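Local atomic coordinates of acyl-CoA dehydrogenase (PDB entry 5LNX), a protein that oxidises saturated acyl-CoA thioesters to 2,3-dehydroacyl-CoA, passing the electrons to an acceptor by way of a bound FAD cofactor. Residues Y67-H72 with L296-A301; L135-I140 with G150-I155. All coordinates share one frame; numbering follows the deposited sequence.

Interaction 1: residues Y67-H72 with L296-A301; sequences YILAIH and LVYHAA
Ile68, Leu69 and His72 meet Val297, Tyr298 and Ala301 where two helices pack in a buried contact in the all-helical part of the acyl-CoA dehydrogenase fold. Helix 64-77 of the N-terminal domain runs roughly antiparallel to helix 277-305 of the C-terminal domain; the segment axes come within 10.7 Å at an angle of 154°.

The apolar contacts centre on Ile68. Its CG2 branch sits 3.8 Å from Val297 CG1 and also reaches Tyr298 CE1, while its CG1 approaches Ala301 CB at 4.2 Å. A β-branched residue suits this place because two branches leave at once for different partners, and the small Ala301 lets the backbones come close, with CA of Ile68 and CA of Ala301 7.3 Å apart. Val297 CG1 has a second role, lying over the centre of one face of the Tyr298 ring. Ile242 and Ala246 of helix 229-265 also pack on Ile68.

The polar contact lies at the far end of Tyr298, a residue long enough to span the interface. Its ring passes Leu69, whose CD1 lies 3.8 Å from Tyr298 OH, and carries the hydroxyl to the edge of the imidazole. His72 is gripped through both nitrogens: NE2 hydrogen-bonds to Glu253, and ND1, lying in the plane of the tyrosine ring, hydrogen-bonds to Tyr298 OH at 2.7 Å, somewhat bent at 141°, with either group able to donate.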
loop_
_atom_site.group_PDB
_atom_site.type_symbol
_atom_site.label_atom_id
_atom_site.label_comp_id
_atom_site.label_asym_id
_atom_site.label_seq_id
_atom_site.Cartn_x
_atom_site.Cartn_y
_atom_site.Cartn_z
ATOM N N TYR D 67 3.993 25.949 -20.177
ATOM C CA TYR D 67 5.070 25.063 -20.577
ATOM C C TYR D 67 4.880 23.670 -19.987
ATOM O O TYR D 67 5.041 22.663 -20.668
ATOM C CB TYR D 67 6.417 25.655 -20.127
ATOM C CG TYR D 67 7.526 24.625 -19.991
ATOM C CD1 TYR D 67 8.035 23.978 -21.105
ATOM C CD2 TYR D 67 8.033 24.298 -18.748
ATOM C CE1 TYR D 67 9.041 23.042 -20.989
ATOM C CE2 TYR D 67 9.026 23.355 -18.610
ATOM C CZ TYR D 67 9.543 22.737 -19.736
ATOM O OH TYR D 67 10.538 21.789 -19.598
ATOM N N ILE D 68 4.650 23.632 -18.693
ATOM C CA ILE D 68 4.452 22.377 -17.960
ATOM C C ILE D 68 3.199 21.711 -18.468
ATOM O O ILE D 68 3.139 20.497 -18.638
ATOM C CB ILE D 68 4.273 22.632 -16.462
ATOM C CG1 ILE D 68 5.581 22.406 -15.716
ATOM C CG2 ILE D 68 3.689 21.429 -15.731
ATOM C CD1 ILE D 68 6.833 23.259 -15.711
ATOM N N LEU D 69 2.199 22.537 -18.716
ATOM C CA LEU D 69 0.959 22.117 -19.371
ATOM C C LEU D 69 1.225 21.388 -20.677
ATOM O O LEU D 69 0.659 20.330 -20.949
ATOM C CB LEU D 69 0.102 23.356 -19.612
ATOM C CG LEU D 69 -1.229 23.329 -20.314
ATOM C CD1 LEU D 69 -2.303 22.973 -19.291
ATOM C CD2 LEU D 69 -1.493 24.711 -20.878
ATOM N N ALA D 70 2.107 21.953 -21.482
ATOM C CA ALA D 70 2.488 21.332 -22.746
ATOM C C ALA D 70 3.007 19.923 -22.485
ATOM O O ALA D 70 2.456 18.939 -22.992
ATOM C CB ALA D 70 3.529 22.175 -23.476
ATOM N N ILE D 71 4.029 19.837 -21.639
ATOM C CA ILE D 71 4.679 18.554 -21.251
ATOM C C ILE D 71 3.690 17.520 -20.708
ATOM O O ILE D 71 3.779 16.330 -21.009
ATOM C CB ILE D 71 5.757 18.790 -20.194
ATOM C CG1 ILE D 71 6.882 19.642 -20.800
ATOM C CG2 ILE D 71 6.323 17.472 -19.681
ATOM C CD1 ILE D 71 8.065 19.861 -19.883
ATOM N N HIS D 72 2.726 17.998 -19.942
ATOM C CA HIS D 72 1.612 17.167 -19.469
ATOM C C HIS D 72 0.830 16.535 -20.624
ATOM O O HIS D 72 0.661 15.307 -20.700
ATOM C CB HIS D 72 0.652 18.012 -18.609
ATOM C CG HIS D 72 -0.635 17.321 -18.262
ATOM N ND1 HIS D 72 -1.740 18.002 -17.800
ATOM C CD2 HIS D 72 -0.983 16.011 -18.284
ATOM C CE1 HIS D 72 -2.713 17.144 -17.558
ATOM N NE2 HIS D 72 -2.280 15.929 -17.848
ATOM N N LEU D 296 -0.825 19.005 -7.289
ATOM C CA LEU D 296 0.558 19.082 -6.810
ATOM C C LEU D 296 1.452 19.692 -7.887
ATOM O O LEU D 296 2.246 20.587 -7.605
ATOM C CB LEU D 296 1.099 17.697 -6.459
ATOM C CG LEU D 296 0.579 17.056 -5.184
ATOM C CD1 LEU D 296 1.150 15.656 -5.065
ATOM C CD2 LEU D 296 0.935 17.867 -3.958
ATOM N N VAL D 297 1.283 19.192 -9.107
ATOM C CA VAL D 297 2.062 19.630 -10.265
ATOM C C VAL D 297 1.856 21.111 -10.563
ATOM O O VAL D 297 2.802 21.893 -10.591
ATOM C CB VAL D 297 1.687 18.832 -11.539
ATOM C CG1 VAL D 297 2.343 19.438 -12.777
ATOM C CG2 VAL D 297 2.085 17.374 -11.398
ATOM N N TYR D 298 0.605 21.484 -10.774
ATOM C CA TYR D 298 0.264 22.846 -11.216
ATOM C C TYR D 298 0.439 23.932 -10.167
ATOM O O TYR D 298 0.721 25.074 -10.515
ATOM C CB TYR D 298 -1.147 22.877 -11.820
ATOM C CG TYR D 298 -1.135 22.227 -13.183
ATOM C CD1 TYR D 298 -0.468 22.831 -14.251
ATOM C CD2 TYR D 298 -1.692 20.965 -13.384
ATOM C CE1 TYR D 298 -0.367 22.205 -15.489
ATOM C CE2 TYR D 298 -1.610 20.335 -14.611
ATOM C CZ TYR D 298 -0.950 20.956 -15.662
ATOM O OH TYR D 298 -0.902 20.368 -16.894
ATOM N N HIS D 299 0.257 23.585 -8.901
ATOM C CA HIS D 299 0.528 24.519 -7.814
ATOM C C HIS D 299 2.045 24.748 -7.659
ATOM O O HIS D 299 2.502 25.866 -7.399
ATOM C CB HIS D 299 -0.064 24.021 -6.496
ATOM C CG HIS D 299 0.299 24.867 -5.316
ATOM N ND1 HIS D 299 -0.024 26.203 -5.237
ATOM C CD2 HIS D 299 0.967 24.574 -4.174
ATOM C CE1 HIS D 299 0.422 26.698 -4.096
ATOM N NE2 HIS D 299 1.025 25.730 -3.430
ATOM N N ALA D 300 2.806 23.671 -7.809
ATOM C CA ALA D 300 4.270 23.736 -7.835
ATOM C C ALA D 300 4.769 24.661 -8.944
ATOM O O ALA D 300 5.715 25.439 -8.753
ATOM C CB ALA D 300 4.857 22.347 -8.018
ATOM N N ALA D 301 4.144 24.544 -10.109
ATOM C CA ALA D 301 4.516 25.342 -11.287
ATOM C C ALA D 301 4.010 26.781 -11.182
ATOM O O ALA D 301 4.584 27.699 -11.760
ATOM C CB ALA D 301 3.980 24.702 -12.551
#

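Interaction 2: residues L135-I140 with G150-I155. With FAD (flavin-adenine dinucleotide), chain S.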
loop_
_atom_site.group_PDB
_atom_site.type_symbol
_atom_site.label_atom_id
_atom_site.label_comp_id
_atom_site.label_asym_id
_atom_site.label_seq_id
_atom_site.Cartn_x
_atom_site.Cartn_y
_atom_site.Cartn_z
ATOM N N LEU D 135 30.909 14.237 -8.405
ATOM C CA LEU D 135 31.363 14.065 -9.778
ATOM C C LEU D 135 32.883 14.284 -9.922
ATOM O O LEU D 135 33.511 15.050 -9.167
ATOM C CB LEU D 135 30.589 14.985 -10.752
ATOM C CG LEU D 135 30.703 16.500 -10.610
ATOM C CD1 LEU D 135 31.911 17.038 -11.354
ATOM C CD2 LEU D 135 29.447 17.177 -11.124
ATOM N N ARG D 136 33.431 13.620 -10.943
ATOM C CA ARG D 136 34.878 13.488 -11.151
ATOM C C ARG D 136 35.391 14.137 -12.431
ATOM O O ARG D 136 36.590 14.357 -12.583
ATOM C CB ARG D 136 35.240 12.013 -11.159
ATOM C CG ARG D 136 35.104 11.391 -9.787
ATOM C CD ARG D 136 35.600 9.956 -9.791
ATOM N NE ARG D 136 35.279 9.253 -8.545
ATOM C CZ ARG D 136 35.586 7.983 -8.296
ATOM N NH1 ARG D 136 36.260 7.273 -9.194
ATOM N NH2 ARG D 136 35.201 7.409 -7.165
ATOM N N THR D 137 34.501 14.418 -13.368
ATOM C CA THR D 137 34.912 15.088 -14.597
ATOM C C THR D 137 35.609 16.379 -14.219
ATOM O O THR D 137 35.087 17.179 -13.427
ATOM C CB THR D 137 33.730 15.381 -15.542
ATOM O OG1 THR D 137 33.260 14.143 -16.087
ATOM C CG2 THR D 137 34.161 16.282 -16.695
ATOM N N THR D 138 36.814 16.550 -14.743
ATOM C CA THR D 138 37.608 17.730 -14.437
ATOM C C THR D 138 37.566 18.704 -15.622
ATOM O O THR D 138 37.426 18.297 -16.785
ATOM C CB THR D 138 39.050 17.361 -14.004
ATOM O OG1 THR D 138 39.636 18.507 -13.383
ATOM N N ALA D 139 37.593 19.993 -15.298
ATOM C CA ALA D 139 37.753 21.054 -16.287
ATOM C C ALA D 139 38.924 21.957 -15.880
ATOM O O ALA D 139 38.797 22.804 -14.988
ATOM C CB ALA D 139 36.482 21.873 -16.417
ATOM N N ILE D 140 40.057 21.752 -16.546
ATOM C CA ILE D 140 41.285 22.487 -16.285
ATOM C C ILE D 140 41.590 23.512 -17.371
ATOM O O ILE D 140 41.799 23.153 -18.531
ATOM C CB ILE D 140 42.477 21.507 -16.216
ATOM C CG1 ILE D 140 43.707 22.210 -15.677
ATOM C CG2 ILE D 140 42.840 20.855 -17.563
ATOM C CD1 ILE D 140 44.687 21.272 -15.024
ATOM N N GLY D 150 37.012 13.179 -18.461
ATOM C CA GLY D 150 36.104 12.289 -17.739
ATOM C C GLY D 150 34.914 11.830 -18.573
ATOM O O GLY D 150 34.885 11.979 -19.798
ATOM N N SER D 151 33.918 11.274 -17.895
ATOM C CA SER D 151 32.784 10.639 -18.581
ATOM C C SER D 151 31.447 10.931 -17.925
ATOM O O SER D 151 31.331 11.028 -16.700
ATOM C CB SER D 151 32.972 9.123 -18.647
ATOM O OG SER D 151 32.553 8.516 -17.444
ATOM N N LYS D 152 30.430 11.059 -18.764
ATOM C CA LYS D 152 29.049 11.132 -18.284
ATOM C C LYS D 152 28.323 9.860 -18.634
ATOM O O LYS D 152 28.701 9.161 -19.570
ATOM C CB LYS D 152 28.323 12.367 -18.836
ATOM C CG LYS D 152 29.008 13.676 -18.482
ATOM C CD LYS D 152 29.073 13.869 -16.976
ATOM C CE LYS D 152 29.916 15.057 -16.561
ATOM N NZ LYS D 152 29.543 15.476 -15.180
ATOM N N ILE D 153 27.271 9.577 -17.877
ATOM C CA ILE D 153 26.373 8.446 -18.166
ATOM C C ILE D 153 24.886 8.838 -18.177
ATOM O O ILE D 153 24.494 9.917 -17.702
ATOM C CB ILE D 153 26.546 7.262 -17.162
ATOM C CG1 ILE D 153 26.463 7.720 -15.706
ATOM C CG2 ILE D 153 27.857 6.526 -17.373
ATOM C CD1 ILE D 153 26.179 6.596 -14.726
ATOM N N PHE D 154 24.093 7.978 -18.822
ATOM C CA PHE D 154 22.624 8.067 -18.877
ATOM C C PHE D 154 22.134 9.421 -19.362
ATOM O O PHE D 154 21.286 10.017 -18.711
ATOM C CB PHE D 154 22.031 7.841 -17.488
ATOM C CG PHE D 154 22.354 6.507 -16.877
ATOM C CD1 PHE D 154 22.339 5.367 -17.631
ATOM C CD2 PHE D 154 22.608 6.406 -15.517
ATOM C CE1 PHE D 154 22.627 4.142 -17.061
ATOM C CE2 PHE D 154 22.894 5.194 -14.933
ATOM C CZ PHE D 154 22.896 4.052 -15.702
ATOM N N ILE D 155 22.661 9.922 -20.473
ATOM C CA ILE D 155 22.393 11.316 -20.892
ATOM C C ILE D 155 21.268 11.406 -21.916
ATOM O O ILE D 155 21.402 10.989 -23.071
ATOM C CB ILE D 155 23.644 12.011 -21.457
ATOM C CG1 ILE D 155 24.795 11.975 -20.441
ATOM C CG2 ILE D 155 23.330 13.445 -21.828
ATOM C CD1 ILE D 155 24.436 12.538 -19.086
HETATM P PA FAD S . 22.088 5.740 -7.353
HETATM O O1A FAD S . 21.841 7.232 -7.214
HETATM O O2A FAD S . 23.368 5.071 -6.973
HETATM O O5B FAD S . 20.932 5.069 -6.455
HETATM C C5B FAD S . 20.641 3.681 -6.395
HETATM C C4B FAD S . 19.417 3.555 -5.490
HETATM O O4B FAD S . 19.852 3.889 -4.194
HETATM C C3B FAD S . 18.305 4.524 -5.862
HETATM O O3B FAD S . 17.015 3.963 -5.591
HETATM C C2B FAD S . 18.506 5.694 -4.943
HETATM O O2B FAD S . 17.259 6.193 -4.490
HETATM C C1B FAD S . 19.190 5.062 -3.773
HETATM N N9A FAD S . 20.121 5.903 -3.035
HETATM C C8A FAD S . 21.437 6.116 -3.261
HETATM N N7A FAD S . 21.956 6.898 -2.264
HETATM C C5A FAD S . 20.944 7.188 -1.406
HETATM C C6A FAD S . 20.749 7.921 -0.151
HETATM N N6A FAD S . 21.754 8.585 0.439
HETATM N N1A FAD S . 19.525 7.901 0.420
HETATM C C2A FAD S . 18.465 7.252 -0.086
HETATM N N3A FAD S . 18.572 6.568 -1.228
HETATM C C4A FAD S . 19.747 6.494 -1.905
HETATM N N1 FAD S . 21.422 12.148 -15.807
HETATM C C2 FAD S . 21.711 13.394 -16.253
HETATM O O2 FAD S . 22.647 13.994 -15.710
HETATM N N3 FAD S . 21.031 14.015 -17.241
HETATM C C4 FAD S . 20.008 13.423 -17.870
HETATM O O4 FAD S . 19.381 13.999 -18.793
HETATM C C4X FAD S . 19.648 12.054 -17.452
HETATM N N5 FAD S . 18.630 11.396 -18.047
HETATM C C5X FAD S . 18.316 10.134 -17.678
HETATM C C6 FAD S . 17.328 9.492 -18.378
HETATM C C7 FAD S . 16.926 8.224 -18.040
HETATM C C7M FAD S . 15.751 7.675 -18.809
HETATM C C8 FAD S . 17.628 7.519 -16.933
HETATM C C8M FAD S . 17.266 6.127 -16.490
HETATM C C9 FAD S . 18.646 8.148 -16.259
HETATM C C9A FAD S . 19.040 9.439 -16.583
HETATM N N10 FAD S . 20.136 10.103 -15.941
HETATM C C10 FAD S . 20.432 11.426 -16.352
HETATM C "C1'" FAD S . 20.850 9.500 -14.806
HETATM C "C2'" FAD S . 19.951 9.592 -13.551
HETATM O "O2'" FAD S . 19.694 10.935 -13.099
HETATM C "C3'" FAD S . 20.517 8.743 -12.422
HETATM O "O3'" FAD S . 20.201 7.379 -12.697
HETATM C "C4'" FAD S . 19.984 9.186 -11.068
HETATM O "O4'" FAD S . 20.505 10.491 -10.760
HETATM C "C5'" FAD S . 20.311 8.181 -9.935
HETATM O "O5'" FAD S . 21.677 7.783 -9.806
HETATM P P FAD S . 22.207 6.265 -10.089
HETATM O O1P FAD S . 23.701 6.155 -9.843
HETATM O O2P FAD S . 21.673 5.808 -11.419
HETATM O O3P FAD S . 21.712 5.321 -8.873
#
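Lys152 reaches across to Thr137 and Leu135 with the far end of its side chain. CB makes no contact with Thr137; the chain approaches it from CG outward, turned that way by a bend at chi2 (-61°). CD comes 4.3 Å from Thr137 OG1. CE comes 3.5 Å from Thr137 OG1, the two side chains crossing at about a right angle. The aliphatic stem suits packing on Thr137, and the buried ammonium is satisfied by the acceptors round it: NZ ends 4.4 Å from Leu135 CD2, but its polar partners are Glu125, through a salt bridge, and the backbone carbonyls of Leu123 and Phe167.

The contact joins the entry to strand 138-142 with strand 145-156, the two arms of a β-hairpin in the β-domain in the middle of the acyl-CoA dehydrogenase chain. Thr137 OG1 hydrogen-bonds to Glu125 as well, so one carboxylate ties both sides of the contact together. Gly150 CA lies 3.8 Å from Thr137 OG1. Glycine suits this place twice over: a CB would point at Thr137 and collide with its OG1, and at a phi of 132° it would also jam against the preceding carbonyl O.

Farther along the second strand the chain turns a corner at Phe154, part of the FAD pocket. The Phe154 ring brings CD2 to 3.6 Å from C1' of the cofactor's ribityl chain, and Tyr339 of another subunit meets it edge-to-face. Ile155 CD1 approaches the flavin at C2, 4.0 Å away.

Interactions 1 and 2 lie on opposite sides of the chain's centre, their own centres 31 Å apart and their nearest atoms about 15 Å apart, so neither touches the other. In sequence the hairpin of interaction 2 falls between the two helices that interaction 1 brings together: the chain leaves the N-terminal helices, builds the β-domain and returns to the C-terminal helices. The flavin lies between the two regions. Residues 150-155 touch it directly through Phe154 and Ile155, whereas on the helical side Ile68 CD1, in the packed face of interaction 1, remains 15.9 Å from FAD O4.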